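Local coordinates for D-alanyl-D-alanine carboxypeptidase (Penicillin binding protein) family protein (Francisella tularensis subsp. tularensis, PDB 6OSU) that probably removes the C-terminal D-alanine from peptidoglycan precursors as a penicillin-binding serine carboxypeptidase of the S11 family, acting in cell wall biogenesis, at residues M56-L65 and Q172-A180; Y197-K208 and F252-N263. One frame throughout, in Å; residues are numbered along the deposited sequence.

Interaction 1. Residues M56-L65 and Q172-A180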
loop_
_atom_site.group_PDB
_atom_site.type_symbol
_atom_site.label_atom_id
_atom_site.label_comp_id
_atom_site.label_asym_id
_atom_site.label_seq_id
_atom_site.Cartn_x
_atom_site.Cartn_y
_atom_site.Cartn_z
ATOM N N MET A 56 2.698 4.153 -15.195
ATOM C CA MET A 56 1.849 3.971 -14.022
ATOM C C MET A 56 0.382 4.279 -14.287
ATOM O O MET A 56 -0.459 3.932 -13.452
ATOM C CB MET A 56 2.349 4.830 -12.858
ATOM C CG MET A 56 2.133 6.322 -13.034
ATOM S SD MET A 56 2.527 7.249 -11.536
ATOM C CE MET A 56 2.265 8.929 -12.099
ATOM N N ASP A 57 0.051 4.897 -15.422
ATOM C CA ASP A 57 -1.325 5.226 -15.765
ATOM C C ASP A 57 -1.846 4.437 -16.959
ATOM O O ASP A 57 -2.952 4.714 -17.434
ATOM C CB ASP A 57 -1.459 6.725 -16.037
ATOM C CG ASP A 57 -1.281 7.558 -14.786
ATOM O OD1 ASP A 57 -1.793 7.155 -13.716
ATOM O OD2 ASP A 57 -0.623 8.613 -14.869
ATOM N N VAL A 58 -1.086 3.462 -17.454
ATOM C CA VAL A 58 -1.528 2.645 -18.579
ATOM C C VAL A 58 -2.507 1.597 -18.071
ATOM O O VAL A 58 -2.253 0.922 -17.067
ATOM C CB VAL A 58 -0.328 1.996 -19.290
ATOM C CG1 VAL A 58 -0.802 1.054 -20.389
ATOM C CG2 VAL A 58 0.586 3.066 -19.871
ATOM N N ARG A 59 -3.632 1.459 -18.761
ATOM C CA ARG A 59 -4.686 0.562 -18.311
ATOM C C ARG A 59 -4.345 -0.880 -18.674
ATOM O O ARG A 59 -4.100 -1.194 -19.844
ATOM C CB ARG A 59 -6.018 0.989 -18.921
ATOM C CG ARG A 59 -6.499 2.311 -18.359
ATOM C CD ARG A 59 -7.740 2.835 -19.047
ATOM N NE ARG A 59 -8.190 4.070 -18.412
ATOM C CZ ARG A 59 -9.362 4.651 -18.647
ATOM N NH1 ARG A 59 -10.214 4.111 -19.507
ATOM N NH2 ARG A 59 -9.680 5.773 -18.015
ATOM N N ARG A 60 -4.316 -1.749 -17.666
ATOM C CA ARG A 60 -4.069 -3.172 -17.837
ATOM C C ARG A 60 -5.123 -3.952 -17.068
ATOM O O ARG A 60 -5.904 -3.386 -16.298
ATOM C CB ARG A 60 -2.665 -3.572 -17.357
ATOM C CG ARG A 60 -1.533 -2.723 -17.890
ATOM C CD ARG A 60 -0.198 -3.408 -17.632
ATOM N NE ARG A 60 0.151 -4.350 -18.696
ATOM C CZ ARG A 60 -0.075 -5.660 -18.652
ATOM N NH1 ARG A 60 -0.652 -6.202 -17.589
ATOM N NH2 ARG A 60 0.280 -6.428 -19.673
ATOM N N ALA A 61 -5.124 -5.273 -17.267
ATOM C CA ALA A 61 -6.138 -6.114 -16.650
ATOM C C ALA A 61 -5.842 -6.274 -15.158
ATOM O O ALA A 61 -4.676 -6.300 -14.756
ATOM C CB ALA A 61 -6.194 -7.479 -17.337
ATOM N N PRO A 62 -6.873 -6.350 -14.307
ATOM C CA PRO A 62 -6.619 -6.341 -12.860
ATOM C C PRO A 62 -6.265 -7.704 -12.282
ATOM O O PRO A 62 -5.497 -7.767 -11.320
ATOM C CB PRO A 62 -7.941 -5.823 -12.269
ATOM C CG PRO A 62 -8.751 -5.357 -13.435
ATOM C CD PRO A 62 -8.301 -6.176 -14.595
ATOM N N ALA A 63 -6.825 -8.786 -12.813
ATOM C CA ALA A 63 -6.646 -10.145 -12.242
ATOM C C ALA A 63 -7.161 -10.117 -10.796
ATOM O O ALA A 63 -8.109 -9.375 -10.500
ATOM C CB ALA A 63 -5.207 -10.601 -12.400
ATOM N N SER A 64 -6.569 -10.884 -9.872
ATOM C CA SER A 64 -7.085 -10.965 -8.506
ATOM C C SER A 64 -6.794 -9.728 -7.675
ATOM O O SER A 64 -7.195 -9.710 -6.506
ATOM C CB SER A 64 -6.516 -12.187 -7.776
ATOM O OG SER A 64 -7.201 -13.383 -8.121
ATOM N N LEU A 65 -6.117 -8.712 -8.221
ATOM C CA LEU A 65 -6.020 -7.445 -7.506
ATOM C C LEU A 65 -7.399 -6.837 -7.295
ATOM O O LEU A 65 -7.582 -6.028 -6.376
ATOM C CB LEU A 65 -5.109 -6.478 -8.260
ATOM C CG LEU A 65 -3.709 -6.989 -8.618
ATOM C CD1 LEU A 65 -2.818 -5.836 -9.067
ATOM C CD2 LEU A 65 -3.074 -7.745 -7.453
ATOM N N GLN A 172 -12.626 -4.525 -18.192
ATOM C CA GLN A 172 -11.970 -4.802 -16.920
ATOM C C GLN A 172 -10.563 -4.222 -16.982
ATOM O O GLN A 172 -9.746 -4.684 -17.785
ATOM C CB GLN A 172 -11.940 -6.309 -16.684
ATOM C CG GLN A 172 -11.637 -6.764 -15.277
ATOM C CD GLN A 172 -11.575 -8.278 -15.168
ATOM O OE1 GLN A 172 -10.682 -8.832 -14.521
ATOM N NE2 GLN A 172 -12.520 -8.956 -15.808
ATOM N N TYR A 173 -10.271 -3.228 -16.143
ATOM C CA TYR A 173 -8.935 -2.645 -16.157
ATOM C C TYR A 173 -8.669 -1.869 -14.878
ATOM O O TYR A 173 -9.587 -1.499 -14.142
ATOM C CB TYR A 173 -8.724 -1.731 -17.370
ATOM C CG TYR A 173 -9.730 -0.611 -17.493
ATOM C CD1 TYR A 173 -9.590 0.562 -16.761
ATOM C CD2 TYR A 173 -10.815 -0.722 -18.352
ATOM C CE1 TYR A 173 -10.508 1.588 -16.872
ATOM C CE2 TYR A 173 -11.738 0.299 -18.471
ATOM C CZ TYR A 173 -11.579 1.452 -17.730
ATOM O OH TYR A 173 -12.495 2.472 -17.850
ATOM N N THR A 174 -7.383 -1.631 -14.635
ATOM C CA THR A 174 -6.907 -0.729 -13.599
ATOM C C THR A 174 -5.516 -0.266 -14.007
ATOM O O THR A 174 -5.034 -0.587 -15.097
ATOM C CB THR A 174 -6.889 -1.395 -12.221
ATOM O OG1 THR A 174 -6.495 -0.429 -11.240
ATOM C CG2 THR A 174 -5.900 -2.556 -12.197
ATOM N N THR A 175 -4.872 0.506 -13.133
ATOM C CA THR A 175 -3.514 0.972 -13.370
ATOM C C THR A 175 -2.691 0.760 -12.108
ATOM O O THR A 175 -3.230 0.591 -11.011
ATOM C CB THR A 175 -3.461 2.457 -13.782
ATOM O OG1 THR A 175 -3.768 3.287 -12.653
ATOM C CG2 THR A 175 -4.443 2.745 -14.907
ATOM N N ALA A 176 -1.368 0.767 -12.276
ATOM C CA ALA A 176 -0.487 0.631 -11.122
ATOM C C ALA A 176 -0.667 1.797 -10.161
ATOM O O ALA A 176 -0.637 1.614 -8.940
ATOM C CB ALA A 176 0.970 0.522 -11.579
ATOM N N HIS A 177 -0.874 3.001 -10.696
ATOM C CA HIS A 177 -1.119 4.162 -9.845
ATOM C C HIS A 177 -2.434 4.015 -9.088
ATOM O O HIS A 177 -2.503 4.279 -7.882
ATOM C CB HIS A 177 -1.119 5.437 -10.690
ATOM C CG HIS A 177 -1.227 6.698 -9.891
ATOM N ND1 HIS A 177 -1.510 7.918 -10.467
ATOM C CD2 HIS A 177 -1.083 6.933 -8.565
ATOM C CE1 HIS A 177 -1.541 8.848 -9.529
ATOM N NE2 HIS A 177 -1.286 8.277 -8.366
ATOM N N ASP A 178 -3.492 3.589 -9.783
ATOM C CA ASP A 178 -4.785 3.425 -9.127
ATOM C C ASP A 178 -4.721 2.363 -8.037
ATOM O O ASP A 178 -5.340 2.514 -6.976
ATOM C CB ASP A 178 -5.856 3.067 -10.154
ATOM C CG ASP A 178 -6.464 4.291 -10.818
ATOM O OD1 ASP A 178 -5.907 5.402 -10.660
ATOM O OD2 ASP A 178 -7.509 4.141 -11.487
ATOM N N MET A 179 -3.976 1.280 -8.277
ATOM C CA MET A 179 -3.877 0.224 -7.277
ATOM C C MET A 179 -3.053 0.662 -6.074
ATOM O O MET A 179 -3.324 0.227 -4.949
ATOM C CB MET A 179 -3.294 -1.040 -7.906
ATOM C CG MET A 179 -4.339 -1.888 -8.614
ATOM S SD MET A 179 -5.499 -2.599 -7.432
ATOM C CE MET A 179 -6.902 -2.960 -8.492
ATOM N N ALA A 180 -2.058 1.528 -6.282
ATOM C CA ALA A 180 -1.317 2.078 -5.152
ATOM C C ALA A 180 -2.190 3.020 -4.333
ATOM O O ALA A 180 -2.093 3.055 -3.100
ATOM C CB ALA A 180 -0.058 2.793 -5.645
HETATM O O HOH W 1 -4.265 6.042 -12.736
HETATM O O HOH W 2 -0.350 0.859 -15.054
#
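Arg60 and Thr174 face each other as a single antiparallel bridge, a hydrogen-bonded pair in which Arg60 N reaches Thr174 O at 2.9 Å and Thr174 N reaches Arg60 O at 2.8 Å. A third backbone bond lies where the helix 176-189 begins: His177 N donates to Met56 O over 2.9 Å. The His177 side chain runs alongside those of Met56 and Asp57, its CG anti to the backbone N (chi1 -174°), and ND1 makes a weak bond of 3.3 Å to Asp57 OD1, with the carboxylate oxygen in the ring plane.

Two waters fill in the polar contacts. One joins Asp57 OD1, Thr175 OG1 and Asp178 OD1; the other gives a proton to Val58 O and accepts from Ala176 N. Thr175 is the N-cap of the helix, its OG1 accepting from Asp178 N at 2.9 Å. In the serine beta-lactamase/penicillin-binding protein fold, the loop 56-65 leads from strand 50-54 through Ser64, first residue of the SxxK motif, into helix 66-79, which carries Lys67. Ser64 is the predicted acyl-ester nucleophile and bonds to Lys67 and Ser124; the bridge joins this loop to the residues just before helix 176-189.

Arg59 runs extended alongside Tyr173, with CD over the ring face 4.0 Å from its centroid and the guanidinium nearly parallel to the ring, the planes 11° apart; its NH2 is held by Asn158. Pro62 rests on Gln172, its CD 3.5 Å from Gln172 CG, and presents CB to Thr174 CG2. Deeper in, the bent side chain of Met179 brings CE to within 4.0 Å of Leu65 CB, where Leu65 also touches Leu305 and Met179 touches Val303 of strand 298-307. Met56 SD lies oblique to the imidazole.

Interaction 2. Residues Y197-K208 and F252-N263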
loop_
_atom_site.group_PDB
_atom_site.type_symbol
_atom_site.label_atom_id
_atom_site.label_comp_id
_atom_site.label_asym_id
_atom_site.label_seq_id
_atom_site.Cartn_x
_atom_site.Cartn_y
_atom_site.Cartn_z
ATOM N N TYR A 197 -3.442 -9.658 5.600
ATOM C CA TYR A 197 -2.589 -9.922 4.448
ATOM C C TYR A 197 -1.223 -10.468 4.842
ATOM O O TYR A 197 -0.515 -11.004 3.983
ATOM C CB TYR A 197 -2.430 -8.654 3.613
ATOM C CG TYR A 197 -3.678 -8.294 2.841
ATOM C CD1 TYR A 197 -4.059 -9.028 1.724
ATOM C CD2 TYR A 197 -4.482 -7.230 3.232
ATOM C CE1 TYR A 197 -5.193 -8.707 1.009
ATOM C CE2 TYR A 197 -5.629 -6.903 2.523
ATOM C CZ TYR A 197 -5.978 -7.649 1.412
ATOM O OH TYR A 197 -7.109 -7.337 0.697
ATOM N N ASP A 198 -0.843 -10.365 6.112
ATOM C CA ASP A 198 0.422 -10.910 6.582
ATOM C C ASP A 198 0.319 -12.375 6.995
ATOM O O ASP A 198 1.335 -12.967 7.373
ATOM C CB ASP A 198 0.954 -10.067 7.751
ATOM C CG ASP A 198 2.428 -10.314 8.032
ATOM O OD1 ASP A 198 3.233 -10.310 7.075
ATOM O OD2 ASP A 198 2.789 -10.508 9.213
ATOM N N ASP A 199 -0.873 -12.974 6.925
ATOM C CA ASP A 199 -1.028 -14.386 7.266
ATOM C C ASP A 199 -0.210 -15.260 6.324
ATOM O O ASP A 199 -0.298 -15.128 5.100
ATOM C CB ASP A 199 -2.501 -14.796 7.206
ATOM C CG ASP A 199 -3.320 -14.232 8.352
ATOM O OD1 ASP A 199 -2.772 -13.442 9.152
ATOM O OD2 ASP A 199 -4.515 -14.583 8.454
ATOM N N LYS A 200 0.585 -16.164 6.901
ATOM C CA LYS A 200 1.440 -17.026 6.089
ATOM C C LYS A 200 0.633 -18.069 5.327
ATOM O O LYS A 200 1.050 -18.506 4.249
ATOM C CB LYS A 200 2.485 -17.709 6.972
ATOM C CG LYS A 200 3.323 -16.754 7.814
ATOM C CD LYS A 200 4.358 -16.018 6.976
ATOM C CE LYS A 200 4.161 -14.510 7.057
ATOM N NZ LYS A 200 4.077 -14.032 8.467
ATOM N N GLY A 201 -0.512 -18.476 5.860
ATOM C CA GLY A 201 -1.316 -19.480 5.196
ATOM C C GLY A 201 -2.651 -19.657 5.885
ATOM O O GLY A 201 -3.017 -18.891 6.779
ATOM N N LEU A 202 -3.377 -20.688 5.456
ATOM C CA LEU A 202 -4.709 -20.978 5.969
ATOM C C LEU A 202 -4.830 -22.467 6.258
ATOM O O LEU A 202 -4.706 -23.293 5.346
ATOM C CB LEU A 202 -5.792 -20.535 4.977
ATOM C CG LEU A 202 -7.225 -20.959 5.310
ATOM C CD1 LEU A 202 -7.677 -20.376 6.642
ATOM C CD2 LEU A 202 -8.179 -20.563 4.196
ATOM N N VAL A 203 -5.066 -22.805 7.522
ATOM C CA VAL A 203 -5.372 -24.168 7.942
ATOM C C VAL A 203 -6.886 -24.258 8.069
ATOM O O VAL A 203 -7.472 -23.690 8.996
ATOM C CB VAL A 203 -4.676 -24.525 9.261
ATOM C CG1 VAL A 203 -4.932 -25.984 9.619
ATOM C CG2 VAL A 203 -3.184 -24.236 9.169
ATOM N N TRP A 204 -7.525 -24.976 7.146
ATOM C CA TRP A 204 -8.970 -24.915 6.957
ATOM C C TRP A 204 -9.584 -26.291 7.176
ATOM O O TRP A 204 -9.250 -27.245 6.465
ATOM C CB TRP A 204 -9.294 -24.386 5.558
ATOM C CG TRP A 204 -10.735 -24.437 5.164
ATOM C CD1 TRP A 204 -11.298 -25.267 4.240
ATOM C CD2 TRP A 204 -11.797 -23.608 5.658
ATOM N NE1 TRP A 204 -12.646 -25.013 4.132
ATOM C CE2 TRP A 204 -12.977 -24.000 4.993
ATOM C CE3 TRP A 204 -11.866 -22.577 6.602
ATOM C CZ2 TRP A 204 -14.210 -23.400 5.241
ATOM C CZ3 TRP A 204 -13.091 -21.981 6.846
ATOM C CH2 TRP A 204 -14.247 -22.395 6.168
ATOM N N ASN A 205 -10.478 -26.391 8.159
ATOM C CA ASN A 205 -11.238 -27.615 8.412
ATOM C C ASN A 205 -12.468 -27.585 7.515
ATOM O O ASN A 205 -13.459 -26.919 7.825
ATOM C CB ASN A 205 -11.625 -27.725 9.883
ATOM C CG ASN A 205 -12.213 -29.085 10.240
ATOM O OD1 ASN A 205 -12.755 -29.787 9.385
ATOM N ND2 ASN A 205 -12.109 -29.459 11.513
ATOM N N ALA A 206 -12.410 -28.311 6.396
ATOM C CA ALA A 206 -13.533 -28.310 5.467
ATOM C C ALA A 206 -14.739 -29.054 6.031
ATOM O O ALA A 206 -15.874 -28.787 5.623
ATOM C CB ALA A 206 -13.110 -28.916 4.131
ATOM N N THR A 207 -14.519 -29.986 6.961
ATOM C CA THR A 207 -15.637 -30.723 7.543
ATOM C C THR A 207 -16.496 -29.814 8.413
ATOM O O THR A 207 -17.711 -29.707 8.208
ATOM C CB THR A 207 -15.121 -31.915 8.353
ATOM O OG1 THR A 207 -14.543 -32.886 7.469
ATOM C CG2 THR A 207 -16.256 -32.559 9.137
ATOM N N LYS A 208 -15.882 -29.149 9.390
ATOM C CA LYS A 208 -16.595 -28.217 10.255
ATOM C C LYS A 208 -16.822 -26.857 9.612
ATOM O O LYS A 208 -17.607 -26.066 10.146
ATOM C CB LYS A 208 -15.830 -28.030 11.568
ATOM C CG LYS A 208 -16.115 -29.083 12.626
ATOM C CD LYS A 208 -14.870 -29.358 13.456
ATOM C CE LYS A 208 -15.214 -29.913 14.829
ATOM N NZ LYS A 208 -15.281 -28.832 15.853
ATOM N N PHE A 252 -8.328 -30.723 15.812
ATOM C CA PHE A 252 -8.031 -31.647 14.720
ATOM C C PHE A 252 -8.641 -32.996 15.066
ATOM O O PHE A 252 -7.942 -33.900 15.544
ATOM C CB PHE A 252 -6.525 -31.776 14.488
ATOM C CG PHE A 252 -5.844 -30.478 14.168
ATOM C CD1 PHE A 252 -5.821 -29.992 12.870
ATOM C CD2 PHE A 252 -5.217 -29.747 15.164
ATOM C CE1 PHE A 252 -5.186 -28.798 12.572
ATOM C CE2 PHE A 252 -4.583 -28.555 14.872
ATOM C CZ PHE A 252 -4.567 -28.080 13.573
ATOM N N PRO A 253 -9.951 -33.167 14.847
ATOM C CA PRO A 253 -10.588 -34.461 15.142
ATOM C C PRO A 253 -10.023 -35.582 14.286
ATOM O O PRO A 253 -9.068 -35.366 13.537
ATOM C CB PRO A 253 -12.069 -34.204 14.831
ATOM C CG PRO A 253 -12.225 -32.712 14.900
ATOM C CD PRO A 253 -10.927 -32.159 14.402
ATOM N N LYS A 254 -10.585 -36.781 14.380
ATOM C CA LYS A 254 -10.113 -37.918 13.599
ATOM C C LYS A 254 -11.048 -38.137 12.416
ATOM O O LYS A 254 -12.229 -38.454 12.601
ATOM C CB LYS A 254 -10.016 -39.174 14.466
ATOM C CG LYS A 254 -8.914 -39.094 15.518
ATOM C CD LYS A 254 -8.639 -40.438 16.186
ATOM C CE LYS A 254 -9.506 -40.646 17.418
ATOM N NZ LYS A 254 -8.810 -41.486 18.432
ATOM N N GLY A 255 -10.521 -37.965 11.204
ATOM C CA GLY A 255 -11.290 -38.140 9.991
ATOM C C GLY A 255 -11.782 -36.857 9.356
ATOM O O GLY A 255 -12.321 -36.907 8.242
ATOM N N ASP A 256 -11.618 -35.718 10.024
ATOM C CA ASP A 256 -12.035 -34.442 9.459
ATOM C C ASP A 256 -11.155 -34.060 8.274
ATOM O O ASP A 256 -9.936 -34.241 8.300
ATOM C CB ASP A 256 -11.982 -33.354 10.531
ATOM C CG ASP A 256 -13.198 -33.371 11.437
ATOM O OD1 ASP A 256 -13.867 -32.322 11.553
ATOM O OD2 ASP A 256 -13.502 -34.441 12.008
ATOM N N ASN A 257 -11.777 -33.530 7.228
ATOM C CA ASN A 257 -11.049 -33.151 6.026
ATOM C C ASN A 257 -10.471 -31.752 6.186
ATOM O O ASN A 257 -11.192 -30.810 6.529
ATOM C CB ASN A 257 -11.950 -33.209 4.795
ATOM C CG ASN A 257 -11.215 -32.830 3.528
ATOM O OD1 ASN A 257 -10.443 -33.620 2.988
ATOM N ND2 ASN A 257 -11.454 -31.618 3.043
ATOM N N PHE A 258 -9.177 -31.621 5.922
ATOM C CA PHE A 258 -8.472 -30.355 6.052
ATOM C C PHE A 258 -7.808 -29.986 4.734
ATOM O O PHE A 258 -7.223 -30.840 4.059
ATOM C CB PHE A 258 -7.415 -30.423 7.155
ATOM C CG PHE A 258 -7.920 -30.024 8.511
ATOM C CD1 PHE A 258 -8.628 -30.918 9.294
ATOM C CD2 PHE A 258 -7.669 -28.757 9.008
ATOM C CE1 PHE A 258 -9.086 -30.554 10.546
ATOM C CE2 PHE A 258 -8.124 -28.386 10.259
ATOM C CZ PHE A 258 -8.830 -29.289 11.030
ATOM N N VAL A 259 -7.908 -28.711 4.373
ATOM C CA VAL A 259 -7.190 -28.136 3.241
ATOM C C VAL A 259 -6.159 -27.164 3.794
ATOM O O VAL A 259 -6.479 -26.332 4.653
ATOM C CB VAL A 259 -8.140 -27.435 2.257
ATOM C CG1 VAL A 259 -7.357 -26.867 1.089
ATOM C CG2 VAL A 259 -9.208 -28.402 1.766
ATOM N N LEU A 260 -4.925 -27.273 3.313
ATOM C CA LEU A 260 -3.811 -26.465 3.792
ATOM C C LEU A 260 -3.205 -25.725 2.611
ATOM O O LEU A 260 -2.762 -26.353 1.644
ATOM C CB LEU A 260 -2.761 -27.343 4.477
ATOM C CG LEU A 260 -3.295 -28.228 5.605
ATOM C CD1 LEU A 260 -2.701 -29.623 5.524
ATOM C CD2 LEU A 260 -3.006 -27.598 6.957
ATOM N N GLN A 261 -3.197 -24.396 2.681
ATOM C CA GLN A 261 -2.664 -23.577 1.605
ATOM C C GLN A 261 -1.804 -22.467 2.182
ATOM O O GLN A 261 -2.120 -21.905 3.234
ATOM C CB GLN A 261 -3.779 -22.959 0.753
ATOM C CG GLN A 261 -4.957 -23.873 0.499
ATOM C CD GLN A 261 -5.826 -23.384 -0.635
ATOM O OE1 GLN A 261 -5.342 -23.161 -1.743
ATOM N NE2 GLN A 261 -7.113 -23.207 -0.365
ATOM N N ASN A 262 -0.719 -22.154 1.483
ATOM C CA ASN A 262 0.121 -21.024 1.835
ATOM C C ASN A 262 -0.369 -19.762 1.142
ATOM O O ASN A 262 -0.997 -19.811 0.080
ATOM C CB ASN A 262 1.578 -21.274 1.444
ATOM C CG ASN A 262 2.212 -22.391 2.237
ATOM O OD1 ASN A 262 2.496 -22.238 3.425
ATOM N ND2 ASN A 262 2.454 -23.519 1.580
ATOM N N ASN A 263 -0.076 -18.623 1.762
ATOM C CA ASN A 263 -0.172 -17.354 1.061
ATOM C C ASN A 263 0.856 -17.334 -0.059
ATOM O O ASN A 263 2.045 -17.574 0.170
ATOM C CB ASN A 263 0.062 -16.195 2.031
ATOM C CG ASN A 263 -0.273 -14.839 1.430
ATOM O OD1 ASN A 263 -0.190 -14.638 0.218
ATOM N ND2 ASN A 263 -0.651 -13.900 2.285
#
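Val203 packs its CG1 among Leu260 CD2, at 3.7 Å, Phe258 CD2 and the ring edge of Phe252, on one face of an antiparallel strand pair, 201-205 with 258-262. The pair belongs to a small three-stranded sheet, completed by strand 210-212, whose Val212 touches both phenylalanines. Next to this cluster Asn205 lies across the Phe258 ring: its CA sits over the centre of one face, 3.8 Å from the centroid, and its amide is inclined 36° to the ring. With CG anti to the backbone N (chi1 -171°), the amide lies close to the CZ side of the ring, and ND2 makes a weak hydrogen bond of 3.4 Å to Asp256 OD1.

On the other face Trp204 meets Val259 CB with its ring edge, while NE1 bonds to Tyr104 O. Leu202 with Gln261 and Trp204 with Val259 are the hydrogen-bonded pairs, Leu202 N to Gln261 O being 2.8 Å. Gly201 CA comes within 3.2 Å of Gln261 O, a close approach suited to a residue without a side chain.

Both ends of the pair are polar. Asn263 N donates to Lys200 O at 2.7 Å, and Asn263 ND2 to Asp199 O, while its OD1 accepts from Asn265 N. Beyond Asn205, whose OD1 accepts from Lys208 N in an Asx motif, the segments stay joined: Ala206 N bonds to Asn257 O, and Asn257 N meets Thr207 OG1 at 2.9 Å in a nearly straight bond of 171°.

In the fold
Both segments of interaction 1 precede those of interaction 2 in sequence; their centres are about 31 Å apart and their nearest atoms about 7 Å. Helix 176-189 starts within interaction 1, and the short helix 191-194 then leads to residues 197-208. The first contact packs on the five-stranded sheet, through strands 39-44, 50-54 and 298-307; the second forms much of the separate three-stranded sheet further from the chain centre. The two approach the predicted active site from different parts of the fold: interaction 1 through the loop bearing Ser64, interaction 2 through the lead-in to the outlying sheet, where the Tyr197 side chain lies about 4 Å from that of Lys278, predicted to bind substrate.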